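Local atomic coordinates of complement factor H (Mus musculus, PDB entry 2YBY), a protein that regulates the complement system of innate immunity and is represented here by its sixth and seventh sushi domains. Residues Y12-Y17 and K36-F41; P64-C69 and Y86-S91. The protein carries 1 engineered substitution. One frame throughout, in Å; residues are numbered along the deposited sequence.

From the N terminus the chain first runs along strand 13-15, passes helix 18-21 and returns on strand 32-37. Contact 1, 12-17 with 36-41, closes this loop inside the first sushi repeat. Contact 2, 64-69 with 86-91, opens only later, so the two follow in series and neither nests nor crosses. It closes the loop between residues 69 and 86 at the junction of the repeats, pairing the chain that leaves the first repeat with a strand of the second. The disulfide Cys-37 to Cys-65 joins the contacts directly. Gly-40 O probably accepts a hydrogen bond from Lys-68 N, at 3.1 Å. Strand 41-42 pairs with strand 66-71, so the linker is tied to both repeats.

Contact 1: Y12-Y17 and K36-F41; sequences YGRLYY and KCDNGF
Lys-36 pairs with Arg-14 through two backbone hydrogen bonds, as strands 32-37 and 13-15 run antiparallel. Arg-14 N gives to Lys-36 O at 3.0 Å, and Lys-36 N to Arg-14 O at 3.1 Å. The lysine chain is extended beyond CG and crosses the Tyr-16 ring at about a right angle. Its CG sits over one ring face, a CH-pi contact 4.3 Å from the Tyr-16 centroid.

Cys-37 faces Gly-13 in a non-hydrogen-bonded pair, their CA atoms 3.9 Å apart. Its SG is bonded to Cys-65 SG in one of the two disulfides of this sushi repeat (first to third and second to fourth cysteine).

Asp-38 N extends the pairing to Tyr-12 O, 2.8 Å away and nearly straight at 172°. Its carboxylate forms a salt bridge with Arg-14. NH2 meets the syn lone pair of Asp-38 OD1 at 2.7 Å, with the two planes 12° apart. The bond is bent, and the oxygen lies somewhat out of the guanidinium plane. The arginine chain bends at chi2 and chi3 to bring NH2 there. One water bridges Arg-14 NH2 and Asp-38 OD2; a second joins Arg-14 NE to Asp-38 OD1.

A type II turn from Asp-38 leads to Phe-41. Its ring makes an offset stack with Tyr-12, with centroids 4.1 Å apart and planes at 7°. Arg-67 adds a cation-pi contact to Phe-41.

Asp-38 OD1 thus accepts from both the guanidinium and a water. This would probably favour the charged carboxylate and limit its rotation, while the stack joins the turn to Tyr-12.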
ATOM      1  N   TYR A  12      -8.563   5.435   4.438  1.00 17.18           N
ATOM      2  CA  TYR A  12      -7.271   5.115   4.965  1.00 16.24           C
ATOM      3  C   TYR A  12      -6.120   6.048   4.607  1.00 17.48           C
ATOM      4  O   TYR A  12      -4.960   5.649   4.657  1.00 15.66           O
ATOM      5  CB  TYR A  12      -6.910   3.678   4.610  1.00 17.38           C
ATOM      6  CG  TYR A  12      -8.026   2.691   4.860  1.00 21.77           C
ATOM      7  CD1 TYR A  12      -8.594   2.556   6.121  1.00 24.71           C
ATOM      8  CD2 TYR A  12      -8.502   1.880   3.841  1.00 24.38           C
ATOM      9  CE1 TYR A  12      -9.588   1.608   6.367  1.00 27.30           C
ATOM     10  CE2 TYR A  12      -9.501   0.937   4.071  1.00 27.09           C
ATOM     11  CZ  TYR A  12     -10.068   0.831   5.329  1.00 35.85           C
ATOM     12  OH  TYR A  12     -11.056  -0.099   5.582  1.00 45.02           O
ATOM     13  N   GLY A  13      -6.438   7.286   4.329  1.00 14.56           N
ATOM     14  CA  GLY A  13      -5.429   8.289   4.080  1.00 13.56           C
ATOM     15  C   GLY A  13      -6.028   9.609   3.654  1.00 14.92           C
ATOM     16  O   GLY A  13      -7.256   9.766   3.544  1.00 16.18           O
ATOM     17  N   ARG A  14      -5.110  10.540   3.370  1.00 14.36           N
ATOM     18  CA  ARG A  14      -5.517  11.895   2.987  1.00 14.01           C
ATOM     19  C   ARG A  14      -4.429  12.667   2.302  1.00 16.59           C
ATOM     20  O   ARG A  14      -3.261  12.406   2.496  1.00 17.02           O
ATOM     21  CB  ARG A  14      -5.932  12.699   4.243  1.00 16.23           C
ATOM     22  CG  ARG A  14      -4.815  12.653   5.279  1.00 23.53           C
ATOM     23  CD  ARG A  14      -5.288  12.527   6.695  1.00 31.18           C
ATOM     24  NE  ARG A  14      -5.604  11.148   7.091  1.00 48.65           N
ATOM     25  CZ  ARG A  14      -6.815  10.579   7.091  1.00 75.49           C
ATOM     26  NH1 ARG A  14      -7.885  11.256   6.677  1.00 69.14           N
ATOM     27  NH2 ARG A  14      -6.963   9.322   7.494  1.00 63.15           N
ATOM     28  N   LEU A  15      -4.813  13.681   1.553  1.00 14.93           N
ATOM     29  CA  LEU A  15      -3.848  14.629   1.027  1.00 14.49           C
ATOM     30  C   LEU A  15      -3.121  15.322   2.179  1.00 16.22           C
ATOM     31  O   LEU A  15      -3.706  15.599   3.252  1.00 16.48           O
ATOM     32  CB  LEU A  15      -4.563  15.764   0.254  1.00 14.70           C
ATOM     33  CG  LEU A  15      -5.313  15.431  -1.025  1.00 18.99           C
ATOM     34  CD1 LEU A  15      -5.547  16.684  -1.870  1.00 18.24           C
ATOM     35  CD2 LEU A  15      -4.639  14.400  -1.818  1.00 18.29           C
ATOM     36  N   TYR A  16      -1.861  15.688   1.927  1.00 15.90           N
ATOM     37  CA  TYR A  16      -1.153  16.589   2.808  1.00 16.54           C
ATOM     38  C   TYR A  16      -1.777  17.978   2.559  1.00 22.79           C
ATOM     39  O   TYR A  16      -2.314  18.246   1.483  1.00 19.90           O
ATOM     40  CB  TYR A  16       0.331  16.680   2.474  1.00 17.43           C
ATOM     41  CG  TYR A  16       1.164  15.498   2.923  1.00 19.07           C
ATOM     42  CD1 TYR A  16       1.780  15.486   4.171  1.00 21.67           C
ATOM     43  CD2 TYR A  16       1.414  14.433   2.068  1.00 19.73           C
ATOM     44  CE1 TYR A  16       2.555  14.404   4.581  1.00 22.96           C
ATOM     45  CE2 TYR A  16       2.233  13.376   2.447  1.00 18.96           C
ATOM     46  CZ  TYR A  16       2.839  13.385   3.687  1.00 27.93           C
ATOM     47  OH  TYR A  16       3.635  12.311   4.040  1.00 25.78           O
ATOM     48  N   TYR A  17      -1.734  18.851   3.564  1.00 23.58           N
ATOM     49  CA  TYR A  17      -2.229  20.237   3.403  1.00 23.22           C
ATOM     50  C   TYR A  17      -3.676  20.333   2.981  1.00 28.01           C
ATOM     51  O   TYR A  17      -4.051  21.228   2.221  1.00 27.20           O
ATOM     52  CB  TYR A  17      -1.369  20.981   2.382  1.00 25.61           C
ATOM     53  CG  TYR A  17       0.074  20.924   2.778  1.00 28.44           C
ATOM     54  CD1 TYR A  17       0.488  21.398   4.012  1.00 32.16           C
ATOM     55  CD2 TYR A  17       1.030  20.395   1.926  1.00 29.94           C
ATOM     56  CE1 TYR A  17       1.817  21.315   4.405  1.00 33.74           C
ATOM     57  CE2 TYR A  17       2.369  20.335   2.294  1.00 30.90           C
ATOM     58  CZ  TYR A  17       2.758  20.790   3.540  1.00 37.58           C
ATOM     59  OH  TYR A  17       4.070  20.729   3.933  1.00 39.21           O
ATOM     60  N   LYS A  36      -0.676  10.785   1.996  1.00 14.43           N
ATOM     61  CA  LYS A  36      -0.116   9.759   2.869  1.00 14.59           C
ATOM     62  C   LYS A  36      -1.252   8.856   3.318  1.00 16.21           C
ATOM     63  O   LYS A  36      -2.433   9.187   3.132  1.00 17.03           O
ATOM     64  CB  LYS A  36       0.597  10.403   4.075  1.00 17.94           C
ATOM     65  CG  LYS A  36      -0.333  11.225   4.941  1.00 20.74           C
ATOM     66  CD  LYS A  36       0.353  11.835   6.164  1.00 35.40           C
ATOM     67  CE  LYS A  36      -0.613  12.682   6.968  1.00 50.45           C
ATOM     68  NZ  LYS A  36      -0.053  13.061   8.294  1.00 59.01           N
ATOM     69  N   CYS A  37      -0.899   7.716   3.855  1.00 14.07           N
ATOM     70  CA  CYS A  37      -1.866   6.743   4.322  1.00 14.29           C
ATOM     71  C   CYS A  37      -1.755   6.546   5.820  1.00 16.42           C
ATOM     72  O   CYS A  37      -0.697   6.706   6.409  1.00 15.75           O
ATOM     73  CB  CYS A  37      -1.698   5.422   3.583  1.00 12.76           C
ATOM     74  SG  CYS A  37      -1.846   5.567   1.789  1.00 14.93           S
ATOM     75  N   ASP A  38      -2.846   6.040   6.405  1.00 15.08           N
ATOM     76  CA  ASP A  38      -2.896   5.697   7.818  1.00 15.06           C
ATOM     77  C   ASP A  38      -1.878   4.585   8.149  1.00 19.14           C
ATOM     78  O   ASP A  38      -1.559   3.761   7.297  1.00 16.23           O
ATOM     79  CB  ASP A  38      -4.283   5.136   8.174  1.00 17.06           C
ATOM     80  CG  ASP A  38      -5.471   6.052   7.945  1.00 21.42           C
ATOM     81  OD1 ASP A  38      -5.263   7.201   7.526  1.00 20.60           O
ATOM     82  OD2 ASP A  38      -6.603   5.597   8.141  1.00 21.05           O
ATOM     83  N   ASN A  39      -1.470   4.493   9.409  1.00 17.74           N
ATOM     84  CA  ASN A  39      -0.624   3.394   9.854  1.00 18.40           C
ATOM     85  C   ASN A  39      -1.265   2.073   9.477  1.00 19.54           C
ATOM     86  O   ASN A  39      -2.463   1.869   9.712  1.00 18.68           O
ATOM     87  CB  ASN A  39      -0.473   3.435  11.382  1.00 21.40           C
ATOM     88  CG  ASN A  39       0.243   4.677  11.864  1.00 33.86           C
ATOM     89  OD1 ASN A  39       1.033   5.293  11.122  1.00 26.88           O
ATOM     90  ND2 ASN A  39      -0.068   5.126  13.086  1.00 30.17           N
ATOM     91  N   GLY A  40      -0.474   1.191   8.900  1.00 17.81           N
ATOM     92  CA  GLY A  40      -0.967  -0.096   8.426  1.00 17.56           C
ATOM     93  C   GLY A  40      -1.345  -0.115   6.960  1.00 19.71           C
ATOM     94  O   GLY A  40      -1.755  -1.158   6.436  1.00 19.68           O
ATOM     95  N   PHE A  41      -1.295   1.058   6.298  1.00 14.95           N
ATOM     96  CA  PHE A  41      -1.687   1.241   4.909  1.00 14.36           C
ATOM     97  C   PHE A  41      -0.617   1.959   4.130  1.00 15.16           C
ATOM     98  O   PHE A  41       0.328   2.542   4.692  1.00 15.61           O
ATOM     99  CB  PHE A  41      -2.991   2.045   4.803  1.00 14.99           C
ATOM    100  CG  PHE A  41      -4.150   1.298   5.409  1.00 16.37           C
ATOM    101  CD1 PHE A  41      -4.436   1.408   6.763  1.00 18.10           C
ATOM    102  CD2 PHE A  41      -4.935   0.464   4.639  1.00 18.00           C
ATOM    103  CE1 PHE A  41      -5.456   0.660   7.335  1.00 21.57           C
ATOM    104  CE2 PHE A  41      -6.008  -0.227   5.202  1.00 20.63           C
ATOM    105  CZ  PHE A  41      -6.254  -0.125   6.546  1.00 20.87           C
TER
HETATM  106  O   HOH W   1      -8.835   6.873   8.419  1.00 23.47           O
HETATM  107  O   HOH W   2      -3.376   9.273   7.086  1.00 24.64           O

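Contact 2: P64-C69 and Y86-S91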
ATOM      1  N   PRO A  64      -6.458   4.897  -3.242  1.00 14.39           N
ATOM      2  CA  PRO A  64      -5.102   5.420  -3.047  1.00 12.91           C
ATOM      3  C   PRO A  64      -4.289   4.744  -1.959  1.00 13.60           C
ATOM      4  O   PRO A  64      -3.057   4.794  -2.005  1.00 12.55           O
ATOM      5  CB  PRO A  64      -5.369   6.889  -2.720  1.00 13.85           C
ATOM      6  CG  PRO A  64      -6.653   7.195  -3.411  1.00 17.76           C
ATOM      7  CD  PRO A  64      -7.455   5.978  -3.143  1.00 15.35           C
ATOM      8  N   CYS A  65      -4.987   4.251  -0.933  1.00 12.73           N
ATOM      9  CA  CYS A  65      -4.361   3.618   0.209  1.00 12.96           C
ATOM     10  C   CYS A  65      -4.887   2.202   0.324  1.00 15.47           C
ATOM     11  O   CYS A  65      -6.109   1.979   0.386  1.00 15.63           O
ATOM     12  CB  CYS A  65      -4.637   4.408   1.467  1.00 12.42           C
ATOM     13  SG  CYS A  65      -3.839   6.028   1.482  1.00 14.43           S
ATOM     14  N   VAL A  66      -3.950   1.261   0.329  1.00 14.36           N
ATOM     15  CA  VAL A  66      -4.219  -0.181   0.418  1.00 14.31           C
ATOM     16  C   VAL A  66      -3.454  -0.774   1.606  1.00 16.90           C
ATOM     17  O   VAL A  66      -2.554  -0.139   2.167  1.00 14.39           O
ATOM     18  CB  VAL A  66      -3.846  -0.908  -0.907  1.00 18.30           C
ATOM     19  CG1 VAL A  66      -4.681  -0.390  -2.079  1.00 18.47           C
ATOM     20  CG2 VAL A  66      -2.366  -0.780  -1.227  1.00 17.57           C
ATOM     21  N   ARG A  67      -3.803  -2.005   2.003  1.00 16.93           N
ATOM     22  CA  ARG A  67      -3.077  -2.643   3.095  1.00 16.86           C
ATOM     23  C   ARG A  67      -1.558  -2.736   2.819  1.00 19.39           C
ATOM     24  O   ARG A  67      -1.139  -3.041   1.701  1.00 18.60           O
ATOM     25  CB  ARG A  67      -3.637  -4.052   3.393  1.00 17.40           C
ATOM     26  CG  ARG A  67      -2.983  -4.785   4.562  1.00 23.80           C
ATOM     27  CD  ARG A  67      -3.094  -4.104   5.883  1.00 28.64           C
ATOM     28  NE  ARG A  67      -4.456  -4.073   6.412  1.00 30.39           N
ATOM     29  CZ  ARG A  67      -4.848  -3.346   7.462  1.00 46.00           C
ATOM     30  NH1 ARG A  67      -3.990  -2.535   8.080  1.00 30.16           N
ATOM     31  NH2 ARG A  67      -6.106  -3.402   7.888  1.00 33.69           N
ATOM     32  N   LYS A  68      -0.760  -2.443   3.851  1.00 16.22           N
ATOM     33  CA  LYS A  68       0.684  -2.539   3.842  1.00 15.92           C
ATOM     34  C   LYS A  68       1.064  -3.757   4.677  1.00 21.25           C
ATOM     35  O   LYS A  68       0.542  -3.940   5.785  1.00 21.76           O
ATOM     36  CB  LYS A  68       1.295  -1.287   4.484  1.00 16.34           C
ATOM     37  CG  LYS A  68       2.787  -1.248   4.542  1.00 19.04           C
ATOM     38  CD  LYS A  68       3.319   0.055   5.145  1.00 29.73           C
ATOM     39  CE  LYS A  68       3.260   0.039   6.643  1.00 35.97           C
ATOM     40  NZ  LYS A  68       3.891   1.249   7.234  1.00 52.09           N
ATOM     41  N   CYS A  69       1.952  -4.601   4.130  1.00 17.71           N
ATOM     42  CA  CYS A  69       2.499  -5.743   4.841  1.00 16.22           C
ATOM     43  C   CYS A  69       3.999  -5.611   4.806  1.00 18.60           C
ATOM     44  O   CYS A  69       4.581  -5.595   3.722  1.00 19.28           O
ATOM     45  CB  CYS A  69       2.076  -7.056   4.201  1.00 15.37           C
ATOM     46  SG  CYS A  69       0.301  -7.260   3.999  1.00 19.18           S
ATOM     47  N   TYR A  86       5.634  -4.426   1.407  1.00 17.70           N
ATOM     48  CA  TYR A  86       4.772  -4.993   0.396  1.00 16.36           C
ATOM     49  C   TYR A  86       3.399  -4.395   0.547  1.00 19.08           C
ATOM     50  O   TYR A  86       3.063  -3.902   1.633  1.00 19.23           O
ATOM     51  CB  TYR A  86       4.723  -6.510   0.469  1.00 17.71           C
ATOM     52  CG  TYR A  86       6.030  -7.122   0.052  1.00 17.42           C
ATOM     53  CD1 TYR A  86       7.085  -7.232   0.947  1.00 16.95           C
ATOM     54  CD2 TYR A  86       6.191  -7.666  -1.215  1.00 19.40           C
ATOM     55  CE1 TYR A  86       8.296  -7.811   0.572  1.00 18.03           C
ATOM     56  CE2 TYR A  86       7.389  -8.254  -1.599  1.00 20.15           C
ATOM     57  CZ  TYR A  86       8.435  -8.344  -0.697  1.00 20.63           C
ATOM     58  OH  TYR A  86       9.629  -8.945  -1.063  1.00 21.82           O
ATOM     59  N   VAL A  87       2.611  -4.412  -0.529  1.00 15.83           N
ATOM     60  CA  VAL A  87       1.257  -3.889  -0.540  1.00 17.17           C
ATOM     61  C   VAL A  87       0.286  -4.938  -0.973  1.00 19.94           C
ATOM     62  O   VAL A  87       0.662  -5.972  -1.529  1.00 19.75           O
ATOM     63  CB  VAL A  87       1.112  -2.592  -1.371  1.00 20.60           C
ATOM     64  CG1 VAL A  87       2.176  -1.562  -0.980  1.00 21.69           C
ATOM     65  CG2 VAL A  87       1.155  -2.886  -2.868  1.00 20.21           C
ATOM     66  N   GLN A  88      -0.979  -4.677  -0.704  1.00 17.76           N
ATOM     67  CA  GLN A  88      -2.082  -5.569  -0.970  1.00 16.55           C
ATOM     68  C   GLN A  88      -2.035  -6.161  -2.381  1.00 21.52           C
ATOM     69  O   GLN A  88      -1.916  -5.428  -3.376  1.00 21.28           O
ATOM     70  CB  GLN A  88      -3.383  -4.820  -0.740  1.00 18.60           C
ATOM     71  CG  GLN A  88      -4.573  -5.710  -0.532  1.00 26.13           C
ATOM     72  CD  GLN A  88      -5.746  -4.931   0.016  1.00 35.47           C
ATOM     73  OE1 GLN A  88      -5.614  -3.830   0.597  1.00 22.43           O
ATOM     74  NE2 GLN A  88      -6.918  -5.504  -0.116  1.00 33.83           N
ATOM     75  N   GLY A  89      -2.038  -7.484  -2.444  1.00 18.99           N
ATOM     76  CA  GLY A  89      -1.985  -8.200  -3.718  1.00 19.24           C
ATOM     77  C   GLY A  89      -0.616  -8.767  -4.054  1.00 23.14           C
ATOM     78  O   GLY A  89      -0.520  -9.628  -4.939  1.00 22.42           O
ATOM     79  N   GLN A  90       0.456  -8.261  -3.389  1.00 16.49           N
ATOM     80  CA  GLN A  90       1.812  -8.752  -3.629  1.00 14.87           C
ATOM     81  C   GLN A  90       2.084 -10.008  -2.800  1.00 17.66           C
ATOM     82  O   GLN A  90       1.438 -10.257  -1.786  1.00 15.94           O
ATOM     83  CB  GLN A  90       2.873  -7.684  -3.311  1.00 15.00           C
ATOM     84  CG  GLN A  90       2.784  -6.473  -4.251  1.00 14.84           C
ATOM     85  CD  GLN A  90       3.725  -5.362  -3.921  1.00 25.48           C
ATOM     86  OE1 GLN A  90       4.171  -5.203  -2.801  1.00 21.69           O
ATOM     87  NE2 GLN A  90       4.024  -4.527  -4.892  1.00 32.12           N
ATOM     88  N   SER A  91       3.002 -10.833  -3.295  1.00 17.53           N
ATOM     89  CA  SER A  91       3.398 -12.067  -2.628  1.00 16.87           C
ATOM     90  C   SER A  91       4.889 -12.296  -2.752  1.00 17.59           C
ATOM     91  O   SER A  91       5.571 -11.703  -3.602  1.00 17.41           O
ATOM     92  CB  SER A  91       2.614 -13.270  -3.153  1.00 20.54           C
ATOM     93  OG  SER A  91       2.817 -13.494  -4.531  1.00 27.76           O
TER
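Backbone hydrogen bonds join Cys-69 and Tyr-86 in both directions. Cys-69 N gives to Tyr-86 O, and Tyr-86 N to Cys-69 O, each at 2.8 Å. Lys-68 and Val-87 form the adjoining non-hydrogen-bonded pair of these antiparallel strands. Gln-88 N then reaches Arg-67 O at 2.9 Å, with a more bent angle of 134°. The same carbonyl oxygen receives a CA-H...O contact from Val-87 CA at 3.4 Å.

One side chain continues the polar pairing. Gln-88 OE1 accepts from Arg-67 N at 2.9 Å, in the plane of the amide. CG of Gln-88 is anti to the backbone N (chi1 -161°) and the rest of the chain is extended, which carries the amide across to the backbone of Arg-67. The backbone N and O of Arg-67 are therefore both held by Gln-88. Within the second segment, Gln-90 OE1 takes the N-H of Val-87 at 2.9 Å, spanning the type II turn from Val-87 to Gln-90.

The apolar part is small. One methyl of Val-66, CG2, rests on Val-87 CB at 3.9 Å, the two side chains meeting at a slant.

Strand 66-71 lies between strands 41-42 and 84-87 in a three-stranded sheet built from both sushi repeats. Arg-67 NE is hydrogen-bonded to Glu-113 O and its NH1 to Gly-40 O, so the side chain touches both repeats. The Cys-69 to Cys-111 disulfide ties the central strand to strand 108-112.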